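Local coordinates for ribosomal RNA processing protein 6 (Trypanosoma brucei brucei, PDB 4NLC) that probably degrades and processes RNA from its 3' end as an exosome-associated 3'-5' exoribonuclease, this chain being its exonuclease and HRDC region, at residues Pro137-Pro142 against Lys146-Ala151; Gln278-Ser283 against Met317-Val322; Phe299-Met304 against Val345-Asn350. The protein carries 1 engineered substitution. All blocks are in the same frame, centred on the assembly; numbering follows the deposited sequence.

Interaction 1 (Pro137-Pro142 against Lys146-Ala151); sequences PVFLQP and KVFHGA
Lys146 reaches from strand 145-148 to the last turn of helix 136-140, where its NZ donates to the carbonyl oxygen of Val138 at 3.0 Å. That bond lies in the carbonyl plane, with a C=O...NZ angle of 147°. A second bond, from Lys146 NZ to the carbonyl oxygen of Phe139, is weak at 3.1 Å, and the backbone O of Gln141 lies 2.8 Å from the same nitrogen. Outside the two segments NZ also donates to the carbonyls of Ile144 and Val167, so a buried ammonium group is surrounded by backbone oxygens. A positive charge here would probably interact favourably with the negative end of the helix dipole. Val138 O is shared: it also takes the backbone N-H of Gln141 at 3.3 Å as the chain leaves the helix.

The aliphatic part of the lysine does separate work. With CG set beside the backbone N (chi1 -83°) and bends at chi2 and chi3, the chain folds so that CG packs against Phe139 CD1 at 3.9 Å while NZ still arrives at the carbonyls. Farther along the same ring, Phe139 CE1 meets Phe148 CZ at 4.2 Å. This places Phe139 CE1 at the edge of the Phe148 ring, near its plane, and the two side chains cross at about a right angle.

Strand 120-123, helix 136-140 and strand 145-148 follow one another in the RNase H-like exonuclease fold. Strand 145-148 is inserted between strands 92-100 and 169-171 of the mixed sheet, parallel to both; Ile93 touches Val138 and Lys146 from the former, while helix 226-238 packs on Val147.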
ATOM      1  N   PRO A 137     -15.445 -12.752  -2.276  1.00 25.37           N
ATOM      2  CA  PRO A 137     -16.120 -13.723  -1.374  1.00 25.30           C
ATOM      3  C   PRO A 137     -15.239 -14.126  -0.171  1.00 29.80           C
ATOM      4  O   PRO A 137     -15.757 -14.315   0.919  1.00 29.73           O
ATOM      5  CB  PRO A 137     -16.394 -14.918  -2.292  1.00 26.39           C
ATOM      6  CG  PRO A 137     -16.397 -14.355  -3.673  1.00 29.93           C
ATOM      7  CD  PRO A 137     -15.316 -13.320  -3.639  1.00 25.71           C
ATOM      8  N   VAL A 138     -13.916 -14.205  -0.355  1.00 25.64           N
ATOM      9  CA  VAL A 138     -12.981 -14.547   0.720  1.00 24.96           C
ATOM     10  C   VAL A 138     -12.832 -13.367   1.677  1.00 28.51           C
ATOM     11  O   VAL A 138     -13.030 -13.546   2.880  1.00 28.48           O
ATOM     12  CB  VAL A 138     -11.601 -15.079   0.207  1.00 28.32           C
ATOM     13  CG1 VAL A 138     -10.635 -15.352   1.369  1.00 27.58           C
ATOM     14  CG2 VAL A 138     -11.781 -16.343  -0.622  1.00 28.64           C
ATOM     15  N   PHE A 139     -12.490 -12.164   1.155  1.00 24.90           N
ATOM     16  CA  PHE A 139     -12.297 -11.005   2.021  1.00 25.40           C
ATOM     17  C   PHE A 139     -13.560 -10.568   2.784  1.00 27.76           C
ATOM     18  O   PHE A 139     -13.430 -10.074   3.901  1.00 26.14           O
ATOM     19  CB  PHE A 139     -11.668  -9.824   1.269  1.00 27.88           C
ATOM     20  CG  PHE A 139     -10.212 -10.013   0.920  1.00 30.22           C
ATOM     21  CD1 PHE A 139      -9.229  -9.939   1.899  1.00 35.07           C
ATOM     22  CD2 PHE A 139      -9.820 -10.250  -0.388  1.00 33.02           C
ATOM     23  CE1 PHE A 139      -7.871 -10.128   1.574  1.00 35.60           C
ATOM     24  CE2 PHE A 139      -8.462 -10.434  -0.709  1.00 36.28           C
ATOM     25  CZ  PHE A 139      -7.497 -10.351   0.276  1.00 33.20           C
ATOM     26  N   LEU A 140     -14.756 -10.766   2.198  1.00 24.73           N
ATOM     27  CA  LEU A 140     -16.061 -10.421   2.777  1.00 24.26           C
ATOM     28  C   LEU A 140     -16.639 -11.500   3.678  1.00 30.66           C
ATOM     29  O   LEU A 140     -17.587 -11.212   4.402  1.00 32.27           O
ATOM     30  CB  LEU A 140     -17.094 -10.047   1.682  1.00 23.31           C
ATOM     31  CG  LEU A 140     -16.814  -8.768   0.849  1.00 26.39           C
ATOM     32  CD1 LEU A 140     -17.937  -8.533  -0.186  1.00 25.49           C
ATOM     33  CD2 LEU A 140     -16.672  -7.541   1.738  1.00 24.50           C
ATOM     34  N   GLN A 141     -16.096 -12.739   3.626  1.00 27.62           N
ATOM     35  CA  GLN A 141     -16.586 -13.891   4.390  1.00 27.26           C
ATOM     36  C   GLN A 141     -16.321 -13.697   5.880  1.00 30.31           C
ATOM     37  O   GLN A 141     -15.167 -13.755   6.292  1.00 29.72           O
ATOM     38  CB  GLN A 141     -15.980 -15.198   3.828  1.00 29.13           C
ATOM     39  CG  GLN A 141     -16.425 -16.548   4.431  1.00 51.50           C
ATOM     40  CD  GLN A 141     -17.874 -16.745   4.741  1.00 68.18           C
ATOM     41  OE1 GLN A 141     -18.698 -17.035   3.876  1.00 68.73           O
ATOM     42  NE2 GLN A 141     -18.182 -16.726   6.006  1.00 57.17           N
ATOM     43  N   PRO A 142     -17.382 -13.479   6.703  1.00 26.82           N
ATOM     44  CA  PRO A 142     -17.166 -13.286   8.139  1.00 27.48           C
ATOM     45  C   PRO A 142     -16.610 -14.493   8.894  1.00 33.99           C
ATOM     46  O   PRO A 142     -16.055 -14.321   9.970  1.00 33.57           O
ATOM     47  CB  PRO A 142     -18.559 -12.897   8.655  1.00 30.08           C
ATOM     48  CG  PRO A 142     -19.500 -13.462   7.684  1.00 34.33           C
ATOM     49  CD  PRO A 142     -18.821 -13.419   6.361  1.00 28.46           C
ATOM     50  N   LYS A 146      -8.990 -12.952   8.356  1.00 22.54           N
ATOM     51  CA  LYS A 146      -7.865 -12.528   7.508  1.00 21.56           C
ATOM     52  C   LYS A 146      -6.846 -11.889   8.433  1.00 24.82           C
ATOM     53  O   LYS A 146      -7.090 -10.823   8.996  1.00 25.80           O
ATOM     54  CB  LYS A 146      -8.294 -11.520   6.433  1.00 23.29           C
ATOM     55  CG  LYS A 146      -8.906 -12.112   5.134  1.00 19.80           C
ATOM     56  CD  LYS A 146     -10.250 -12.819   5.310  1.00 18.44           C
ATOM     57  CE  LYS A 146     -11.356 -11.874   5.743  1.00 26.19           C
ATOM     58  NZ  LYS A 146     -12.706 -12.504   5.690  1.00 25.25           N
ATOM     59  N   VAL A 147      -5.736 -12.572   8.629  1.00 20.53           N
ATOM     60  CA  VAL A 147      -4.630 -12.137   9.471  1.00 19.15           C
ATOM     61  C   VAL A 147      -3.614 -11.321   8.627  1.00 25.32           C
ATOM     62  O   VAL A 147      -3.040 -11.824   7.654  1.00 26.73           O
ATOM     63  CB  VAL A 147      -3.931 -13.348  10.162  1.00 21.08           C
ATOM     64  CG1 VAL A 147      -2.850 -12.886  11.152  1.00 20.75           C
ATOM     65  CG2 VAL A 147      -4.933 -14.263  10.848  1.00 20.33           C
ATOM     66  N   PHE A 148      -3.369 -10.086   9.028  1.00 19.80           N
ATOM     67  CA  PHE A 148      -2.341  -9.253   8.406  1.00 19.37           C
ATOM     68  C   PHE A 148      -1.416  -8.789   9.518  1.00 22.94           C
ATOM     69  O   PHE A 148      -1.849  -8.704  10.664  1.00 22.78           O
ATOM     70  CB  PHE A 148      -2.986  -8.009   7.780  1.00 20.78           C
ATOM     71  CG  PHE A 148      -3.677  -8.150   6.448  1.00 21.31           C
ATOM     72  CD1 PHE A 148      -4.944  -8.727   6.359  1.00 25.18           C
ATOM     73  CD2 PHE A 148      -3.107  -7.623   5.295  1.00 21.02           C
ATOM     74  CE1 PHE A 148      -5.640  -8.762   5.130  1.00 24.99           C
ATOM     75  CE2 PHE A 148      -3.797  -7.657   4.073  1.00 23.31           C
ATOM     76  CZ  PHE A 148      -5.069  -8.208   4.006  1.00 22.20           C
ATOM     77  N   HIS A 149      -0.195  -8.397   9.189  1.00 21.59           N
ATOM     78  CA  HIS A 149       0.714  -7.839  10.195  1.00 21.54           C
ATOM     79  C   HIS A 149       0.985  -6.356   9.865  1.00 26.50           C
ATOM     80  O   HIS A 149       1.752  -6.068   8.958  1.00 26.51           O
ATOM     81  CB  HIS A 149       2.027  -8.635  10.285  1.00 22.29           C
ATOM     82  CG  HIS A 149       2.834  -8.249  11.485  1.00 25.39           C
ATOM     83  ND1 HIS A 149       2.786  -8.985  12.647  1.00 26.78           N
ATOM     84  CD2 HIS A 149       3.615  -7.164  11.687  1.00 26.69           C
ATOM     85  CE1 HIS A 149       3.557  -8.344  13.508  1.00 26.74           C
ATOM     86  NE2 HIS A 149       4.071  -7.244  12.975  1.00 26.76           N
ATOM     87  N   GLY A 150       0.347  -5.441  10.595  1.00 22.78           N
ATOM     88  CA  GLY A 150       0.504  -4.013  10.359  1.00 23.83           C
ATOM     89  C   GLY A 150      -0.153  -3.649   9.051  1.00 29.83           C
ATOM     90  O   GLY A 150       0.540  -3.381   8.054  1.00 29.82           O
ATOM     91  N   ALA A 151      -1.502  -3.690   9.061  1.00 24.85           N
ATOM     92  CA  ALA A 151      -2.378  -3.554   7.893  1.00 25.08           C
ATOM     93  C   ALA A 151      -2.821  -2.130   7.492  1.00 28.76           C
ATOM     94  O   ALA A 151      -3.628  -2.017   6.578  1.00 26.64           O
ATOM     95  CB  ALA A 151      -3.615  -4.416   8.115  1.00 26.34           C
TER

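Interaction 2 (Gln278-Ser283 against Met317-Val322); sequences QALGRS and MHISSV. Engineered in segment 317-322: Ser321 (natural residue Cys).
Ala279 and Leu280 meet Ile319 and Val322 mainly through aliphatic groups, and the one ring in the two segments, that of His318, lies beside this contact and serves the helix start instead. At the edge of the imidazole, in its plane, sits Ser320 CA. His318 ND1 accepts the backbone N-H of Ser320 at 3.0 Å; the bond is nearly straight at 168°, with the donor tilted 18° out of the ring plane. His318 stands at the N-cap position of helix 319-328, and this is its capping bond.

The packing joins the end of helix 275-280 to the first turn of helix 319-328, which belongs to the HRDC region. Helix 289-309 lines the same junction, its Phe299 touching both Ala279 and Ile319.

Across the contact, Ile319 projects from its backbone toward the facing helix. Because CG1 stands opposite the backbone N (chi1 -164°), the longer branch extends into the contact: Ile319 CD1 reaches Ala279 CB at 3.8 Å, and Ile319 CG1 lies 3.8 Å from Leu280 CD2. The leucine and isoleucine side chains run alongside in opposing senses, and Leu280 CD2 touches both CG1 and CD1 of Ile319. The other leucine methyl, Leu280 CD1, meets Val322 CG1 at 4.0 Å, one helical turn beyond Ile319. Leu323, the next residue, also touches Leu280.

The engineered Ser321 takes no part across the contact; its OG is hydrogen-bonded to the carbonyl of Cys339. In another structure of this protein the natural cysteine at this position is disulfide-bonded to Cys340, a link absent here.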
ATOM      1  N   GLN A 278       4.942  21.817   3.904  1.00 56.32           N
ATOM      2  CA  GLN A 278       5.060  20.536   4.604  1.00 57.87           C
ATOM      3  C   GLN A 278       6.232  19.708   4.079  1.00 63.37           C
ATOM      4  O   GLN A 278       6.842  18.958   4.837  1.00 64.79           O
ATOM      5  CB  GLN A 278       3.755  19.739   4.481  1.00 59.54           C
ATOM      6  CG  GLN A 278       2.611  20.300   5.332  1.00 69.14           C
ATOM      7  CD  GLN A 278       1.243  19.752   4.979  1.00 76.57           C
ATOM      8  OE1 GLN A 278       0.983  19.279   3.867  1.00 63.30           O
ATOM      9  NE2 GLN A 278       0.309  19.875   5.909  1.00 73.99           N
ATOM     10  N   ALA A 279       6.549  19.856   2.784  1.00 59.46           N
ATOM     11  CA  ALA A 279       7.614  19.117   2.115  1.00 58.93           C
ATOM     12  C   ALA A 279       8.953  19.847   2.121  1.00 62.90           C
ATOM     13  O   ALA A 279       9.999  19.189   2.141  1.00 62.71           O
ATOM     14  CB  ALA A 279       7.198  18.801   0.690  1.00 58.30           C
ATOM     15  N   LEU A 280       8.932  21.193   2.087  1.00 58.97           N
ATOM     16  CA  LEU A 280      10.172  21.970   2.062  1.00 58.70           C
ATOM     17  C   LEU A 280      10.628  22.421   3.451  1.00 64.16           C
ATOM     18  O   LEU A 280      11.798  22.763   3.606  1.00 63.76           O
ATOM     19  CB  LEU A 280      10.101  23.154   1.067  1.00 57.28           C
ATOM     20  CG  LEU A 280       9.938  22.779  -0.426  1.00 60.80           C
ATOM     21  CD1 LEU A 280       9.509  23.970  -1.252  1.00 60.14           C
ATOM     22  CD2 LEU A 280      11.204  22.162  -1.003  1.00 61.86           C
ATOM     23  N   GLY A 281       9.721  22.373   4.438  1.00 62.28           N
ATOM     24  CA  GLY A 281       9.958  22.733   5.839  1.00 63.47           C
ATOM     25  C   GLY A 281      10.964  23.843   6.103  1.00 66.10           C
ATOM     26  O   GLY A 281      10.849  24.942   5.545  1.00 64.05           O
ATOM     27  N   ARG A 282      11.992  23.522   6.915  1.00 63.36           N
ATOM     28  CA  ARG A 282      13.076  24.421   7.335  1.00 63.12           C
ATOM     29  C   ARG A 282      13.909  24.978   6.184  1.00 64.50           C
ATOM     30  O   ARG A 282      14.431  26.091   6.301  1.00 64.03           O
ATOM     31  CB  ARG A 282      13.977  23.760   8.397  1.00 66.88           C
ATOM     32  CG  ARG A 282      14.758  22.506   7.967  1.00 80.62           C
ATOM     33  CD  ARG A 282      15.366  21.768   9.155  1.00 92.09           C
ATOM     34  NE  ARG A 282      16.465  22.511   9.784  1.00100.83           N
ATOM     35  CZ  ARG A 282      16.962  22.244  10.990  1.00116.23           C
ATOM     36  NH1 ARG A 282      16.459  21.255  11.721  1.00107.01           N
ATOM     37  NH2 ARG A 282      17.953  22.974  11.483  1.00 96.38           N
ATOM     38  N   SER A 283      13.999  24.227   5.065  1.00 59.38           N
ATOM     39  CA  SER A 283      14.731  24.611   3.849  1.00 56.91           C
ATOM     40  C   SER A 283      14.191  25.884   3.163  1.00 57.03           C
ATOM     41  O   SER A 283      14.820  26.365   2.225  1.00 55.31           O
ATOM     42  CB  SER A 283      14.795  23.441   2.870  1.00 59.81           C
ATOM     43  OG  SER A 283      15.716  22.457   3.315  1.00 69.24           O
ATOM     44  N   MET A 317      10.978  15.353 -10.163  1.00 33.67           N
ATOM     45  CA  MET A 317      12.065  16.223  -9.735  1.00 35.08           C
ATOM     46  C   MET A 317      12.338  15.958  -8.252  1.00 39.38           C
ATOM     47  O   MET A 317      11.400  15.931  -7.458  1.00 38.39           O
ATOM     48  CB  MET A 317      11.507  17.661  -9.896  1.00 37.36           C
ATOM     49  CG  MET A 317      12.489  18.770  -9.937  1.00 41.64           C
ATOM     50  SD  MET A 317      11.630  20.368  -9.703  1.00 44.84           S
ATOM     51  CE  MET A 317      10.610  20.422 -11.149  1.00 41.78           C
ATOM     52  N   HIS A 318      13.607  15.826  -7.859  1.00 38.25           N
ATOM     53  CA  HIS A 318      13.952  15.663  -6.443  1.00 39.44           C
ATOM     54  C   HIS A 318      13.563  16.941  -5.668  1.00 42.72           C
ATOM     55  O   HIS A 318      13.564  18.026  -6.231  1.00 41.62           O
ATOM     56  CB  HIS A 318      15.446  15.348  -6.271  1.00 41.78           C
ATOM     57  CG  HIS A 318      15.815  14.921  -4.883  1.00 47.37           C
ATOM     58  ND1 HIS A 318      16.054  15.847  -3.877  1.00 49.69           N
ATOM     59  CD2 HIS A 318      15.959  13.676  -4.371  1.00 51.59           C
ATOM     60  CE1 HIS A 318      16.354  15.144  -2.800  1.00 51.00           C
ATOM     61  NE2 HIS A 318      16.314  13.829  -3.045  1.00 52.42           N
ATOM     62  N   ILE A 319      13.182  16.801  -4.405  1.00 40.94           N
ATOM     63  CA  ILE A 319      12.766  17.912  -3.544  1.00 41.14           C
ATOM     64  C   ILE A 319      13.831  19.052  -3.480  1.00 44.21           C
ATOM     65  O   ILE A 319      13.457  20.227  -3.469  1.00 42.99           O
ATOM     66  CB  ILE A 319      12.342  17.374  -2.134  1.00 45.56           C
ATOM     67  CG1 ILE A 319      11.545  18.408  -1.316  1.00 46.04           C
ATOM     68  CG2 ILE A 319      13.522  16.823  -1.337  1.00 47.93           C
ATOM     69  CD1 ILE A 319      10.115  18.588  -1.729  1.00 49.53           C
ATOM     70  N   SER A 320      15.141  18.694  -3.474  1.00 40.58           N
ATOM     71  CA  SER A 320      16.264  19.633  -3.426  1.00 39.61           C
ATOM     72  C   SER A 320      16.321  20.453  -4.686  1.00 40.63           C
ATOM     73  O   SER A 320      16.697  21.612  -4.616  1.00 40.06           O
ATOM     74  CB  SER A 320      17.585  18.898  -3.202  1.00 45.00           C
ATOM     75  OG  SER A 320      17.855  17.953  -4.224  1.00 53.09           O
ATOM     76  N   SER A 321      15.911  19.865  -5.836  1.00 36.65           N
ATOM     77  CA  SER A 321      15.840  20.534  -7.143  1.00 35.01           C
ATOM     78  C   SER A 321      14.827  21.664  -7.142  1.00 37.79           C
ATOM     79  O   SER A 321      15.053  22.673  -7.798  1.00 36.82           O
ATOM     80  CB  SER A 321      15.540  19.544  -8.260  1.00 36.05           C
ATOM     81  OG  SER A 321      16.657  18.704  -8.502  1.00 41.15           O
ATOM     82  N   VAL A 322      13.722  21.503  -6.383  1.00 34.86           N
ATOM     83  CA  VAL A 322      12.680  22.511  -6.202  1.00 33.41           C
ATOM     84  C   VAL A 322      13.333  23.703  -5.490  1.00 37.95           C
ATOM     85  O   VAL A 322      13.208  24.846  -5.949  1.00 36.88           O
ATOM     86  CB  VAL A 322      11.481  21.945  -5.400  1.00 37.03           C
ATOM     87  CG1 VAL A 322      10.504  23.051  -5.008  1.00 36.72           C
ATOM     88  CG2 VAL A 322      10.767  20.852  -6.183  1.00 36.74           C
TER

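Interaction 3 (Phe299-Met304 against Val345-Asn350); sequences FNWRDM and VAVRTN
The carbonyl oxygen of Ala346 lies at the edge of the Trp301 ring, near its plane and 4.0 Å from CH2, while also accepting the backbone N-H of Asn350 at 3.1 Å. The latter bond closes the last turn of the short helix 345-349, so the oxygen that meets the tryptophan is fixed by that helix's own backbone.

Trp301 supplies the whole of this contact from helix 289-309. Its CG is directly opposite the backbone N about the first torsion (chi1 177°), which carries the indole outward with its six-membered part leading. The closest approach is made by Trp301 CZ2, 3.5 Å from Asn350 CB; the methylene approaches the ring obliquely, and the ring and the amide plane of Asn350 are 59° apart. On the far side of CH2, Trp301 CZ3 meets Val347 CG2 at 4.3 Å, again obliquely. Three successive ring carbons, CZ3, CH2 and CZ2, are thus each matched to a different residue of the 345-350 segment, and the contact is mainly van der Waals in kind.

Asn350 stands at the join between two helices: it is the first residue to leave helical geometry after 345-349 and directly precedes 351-359.

Within the HRDC region, Trp301 is buried among several elements. Lys353, Leu354 and Ile357 of helix 351-359 touch it, as do Val316 of helix 313-316 and Met317 just after it. Leu354 and Met317 touch Val347 as well, so helix 345-349 packs against helix 289-309 with these two neighbours bordering the same junction.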
ATOM      1  N   PHE A 299       6.822  23.704  -6.860  1.00 35.29           N
ATOM      2  CA  PHE A 299       6.251  22.592  -6.124  1.00 35.97           C
ATOM      3  C   PHE A 299       4.848  22.250  -6.629  1.00 39.54           C
ATOM      4  O   PHE A 299       4.529  21.074  -6.778  1.00 39.32           O
ATOM      5  CB  PHE A 299       6.275  22.846  -4.599  1.00 38.37           C
ATOM      6  CG  PHE A 299       5.956  21.591  -3.812  1.00 41.36           C
ATOM      7  CD1 PHE A 299       4.634  21.214  -3.570  1.00 45.61           C
ATOM      8  CD2 PHE A 299       6.970  20.744  -3.384  1.00 43.67           C
ATOM      9  CE1 PHE A 299       4.340  20.024  -2.888  1.00 47.24           C
ATOM     10  CE2 PHE A 299       6.672  19.571  -2.679  1.00 47.04           C
ATOM     11  CZ  PHE A 299       5.361  19.215  -2.444  1.00 45.44           C
ATOM     12  N   ASN A 300       4.021  23.265  -6.900  1.00 37.45           N
ATOM     13  CA  ASN A 300       2.660  23.039  -7.401  1.00 37.48           C
ATOM     14  C   ASN A 300       2.668  22.531  -8.815  1.00 38.12           C
ATOM     15  O   ASN A 300       1.865  21.661  -9.135  1.00 37.13           O
ATOM     16  CB  ASN A 300       1.771  24.265  -7.219  1.00 37.54           C
ATOM     17  CG  ASN A 300       1.429  24.456  -5.773  1.00 49.41           C
ATOM     18  OD1 ASN A 300       1.736  23.609  -4.928  1.00 53.64           O
ATOM     19  ND2 ASN A 300       0.787  25.554  -5.450  1.00 34.57           N
ATOM     20  N   TRP A 301       3.629  23.012  -9.637  1.00 33.06           N
ATOM     21  CA  TRP A 301       3.819  22.510 -10.991  1.00 32.22           C
ATOM     22  C   TRP A 301       4.271  21.021 -10.921  1.00 34.72           C
ATOM     23  O   TRP A 301       3.790  20.191 -11.703  1.00 35.22           O
ATOM     24  CB  TRP A 301       4.868  23.337 -11.754  1.00 30.76           C
ATOM     25  CG  TRP A 301       5.116  22.765 -13.111  1.00 32.12           C
ATOM     26  CD1 TRP A 301       4.371  22.984 -14.230  1.00 35.60           C
ATOM     27  CD2 TRP A 301       6.034  21.707 -13.441  1.00 31.61           C
ATOM     28  NE1 TRP A 301       4.786  22.153 -15.244  1.00 35.01           N
ATOM     29  CE2 TRP A 301       5.811  21.366 -14.790  1.00 36.02           C
ATOM     30  CE3 TRP A 301       7.042  21.030 -12.730  1.00 32.69           C
ATOM     31  CZ2 TRP A 301       6.578  20.402 -15.458  1.00 35.53           C
ATOM     32  CZ3 TRP A 301       7.791  20.061 -13.384  1.00 34.37           C
ATOM     33  CH2 TRP A 301       7.564  19.763 -14.735  1.00 35.50           C
ATOM     34  N   ARG A 302       5.209  20.708 -10.010  1.00 29.10           N
ATOM     35  CA  ARG A 302       5.770  19.365  -9.850  1.00 29.17           C
ATOM     36  C   ARG A 302       4.689  18.359  -9.524  1.00 34.05           C
ATOM     37  O   ARG A 302       4.726  17.246 -10.049  1.00 34.02           O
ATOM     38  CB  ARG A 302       6.936  19.344  -8.830  1.00 27.85           C
ATOM     39  CG  ARG A 302       7.701  18.028  -8.801  1.00 31.65           C
ATOM     40  CD  ARG A 302       8.727  17.979  -7.687  1.00 39.87           C
ATOM     41  NE  ARG A 302       8.076  17.915  -6.391  1.00 43.93           N
ATOM     42  CZ  ARG A 302       8.479  17.158  -5.384  1.00 48.33           C
ATOM     43  NH1 ARG A 302       9.563  16.407  -5.501  1.00 33.74           N
ATOM     44  NH2 ARG A 302       7.800  17.142  -4.254  1.00 31.32           N
ATOM     45  N   ASP A 303       3.700  18.760  -8.715  1.00 31.67           N
ATOM     46  CA  ASP A 303       2.584  17.884  -8.381  1.00 31.93           C
ATOM     47  C   ASP A 303       1.663  17.678  -9.597  1.00 35.48           C
ATOM     48  O   ASP A 303       1.288  16.550  -9.864  1.00 34.61           O
ATOM     49  CB  ASP A 303       1.822  18.375  -7.151  1.00 33.94           C
ATOM     50  CG  ASP A 303       0.807  17.346  -6.684  1.00 40.29           C
ATOM     51  OD1 ASP A 303       1.202  16.401  -5.968  1.00 38.60           O
ATOM     52  OD2 ASP A 303      -0.368  17.469  -7.064  1.00 44.97           O
ATOM     53  N   MET A 304       1.335  18.743 -10.338  1.00 33.18           N
ATOM     54  CA  MET A 304       0.526  18.666 -11.564  1.00 34.73           C
ATOM     55  C   MET A 304       1.193  17.744 -12.614  1.00 34.58           C
ATOM     56  O   MET A 304       0.562  16.806 -13.092  1.00 32.78           O
ATOM     57  CB  MET A 304       0.258  20.073 -12.151  1.00 39.09           C
ATOM     58  CG  MET A 304      -0.742  20.877 -11.335  1.00 47.26           C
ATOM     59  SD  MET A 304      -1.025  22.614 -11.844  1.00 56.69           S
ATOM     60  CE  MET A 304      -2.834  22.613 -11.983  1.00 54.67           C
ATOM     61  N   VAL A 345      12.054  13.135 -17.975  1.00 43.28           N
ATOM     62  CA  VAL A 345      11.450  13.476 -19.257  1.00 43.24           C
ATOM     63  C   VAL A 345      10.438  14.626 -19.040  1.00 46.25           C
ATOM     64  O   VAL A 345      10.512  15.622 -19.752  1.00 46.69           O
ATOM     65  CB  VAL A 345      10.873  12.223 -19.976  1.00 47.33           C
ATOM     66  CG1 VAL A 345       9.897  12.594 -21.093  1.00 47.38           C
ATOM     67  CG2 VAL A 345      12.005  11.361 -20.526  1.00 48.29           C
ATOM     68  N   ALA A 346       9.600  14.532 -17.981  1.00 41.43           N
ATOM     69  CA  ALA A 346       8.614  15.547 -17.580  1.00 40.41           C
ATOM     70  C   ALA A 346       9.242  16.957 -17.509  1.00 42.99           C
ATOM     71  O   ALA A 346       8.694  17.901 -18.089  1.00 43.56           O
ATOM     72  CB  ALA A 346       7.990  15.176 -16.233  1.00 40.10           C
ATOM     73  N   VAL A 347      10.414  17.070 -16.855  1.00 36.46           N
ATOM     74  CA  VAL A 347      11.163  18.320 -16.715  1.00 36.43           C
ATOM     75  C   VAL A 347      11.746  18.768 -18.074  1.00 41.72           C
ATOM     76  O   VAL A 347      11.584  19.933 -18.451  1.00 39.61           O
ATOM     77  CB  VAL A 347      12.250  18.216 -15.611  1.00 39.50           C
ATOM     78  CG1 VAL A 347      13.297  19.320 -15.745  1.00 39.42           C
ATOM     79  CG2 VAL A 347      11.624  18.228 -14.221  1.00 38.39           C
ATOM     80  N   ARG A 348      12.413  17.845 -18.800  1.00 40.69           N
ATOM     81  CA  ARG A 348      13.021  18.172 -20.100  1.00 42.16           C
ATOM     82  C   ARG A 348      11.985  18.659 -21.113  1.00 45.85           C
ATOM     83  O   ARG A 348      12.229  19.655 -21.788  1.00 45.96           O
ATOM     84  CB  ARG A 348      13.829  16.988 -20.659  1.00 44.74           C
ATOM     85  CG  ARG A 348      14.744  17.374 -21.832  1.00 59.04           C
ATOM     86  CD  ARG A 348      15.822  16.339 -22.125  1.00 70.44           C
ATOM     87  NE  ARG A 348      16.940  16.413 -21.174  1.00 80.45           N
ATOM     88  CZ  ARG A 348      17.995  17.217 -21.300  1.00 96.07           C
ATOM     89  NH1 ARG A 348      18.090  18.046 -22.334  1.00 82.51           N
ATOM     90  NH2 ARG A 348      18.957  17.206 -20.388  1.00 84.10           N
ATOM     91  N   THR A 349      10.815  17.991 -21.178  1.00 41.55           N
ATOM     92  CA  THR A 349       9.760  18.364 -22.122  1.00 42.19           C
ATOM     93  C   THR A 349       9.095  19.691 -21.710  1.00 44.63           C
ATOM     94  O   THR A 349       8.755  20.478 -22.590  1.00 45.77           O
ATOM     95  CB  THR A 349       8.761  17.198 -22.397  1.00 49.18           C
ATOM     96  OG1 THR A 349       7.668  17.674 -23.171  1.00 50.91           O
ATOM     97  CG2 THR A 349       8.194  16.586 -21.159  1.00 49.92           C
ATOM     98  N   ASN A 350       8.996  19.973 -20.403  1.00 38.94           N
ATOM     99  CA  ASN A 350       8.382  21.209 -19.899  1.00 38.43           C
ATOM    100  C   ASN A 350       9.357  22.234 -19.307  1.00 42.68           C
ATOM    101  O   ASN A 350       8.938  23.082 -18.522  1.00 41.33           O
ATOM    102  CB  ASN A 350       7.276  20.875 -18.894  1.00 36.82           C
ATOM    103  CG  ASN A 350       6.190  20.018 -19.480  1.00 51.05           C
ATOM    104  OD1 ASN A 350       6.186  18.796 -19.329  1.00 43.77           O
ATOM    105  ND2 ASN A 350       5.292  20.631 -20.226  1.00 43.50           N
TER

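Overall arrangement
Interaction 1 belongs to the exonuclease domain, while interaction 3 and one side of interaction 2 lie in the HRDC region, and both these contacts sit on the opposite side of the chain's centre; the centres of interactions 1 and 2 are about 38 Å apart. The chemistry follows this division. Interaction 1 is buried and mixed, a lysine held by backbone carbonyls beside aromatic packing, whereas the two partly buried helical contacts rely on apolar packing. Those two are coupled: their centres are about 14 Å apart, their segments alternate along the chain, and Met317 O lies 2.7 Å from Arg302 NH1, a probable hydrogen bond. Helix 289-309 borders both, with Phe299 serving one junction and Trp301 the other.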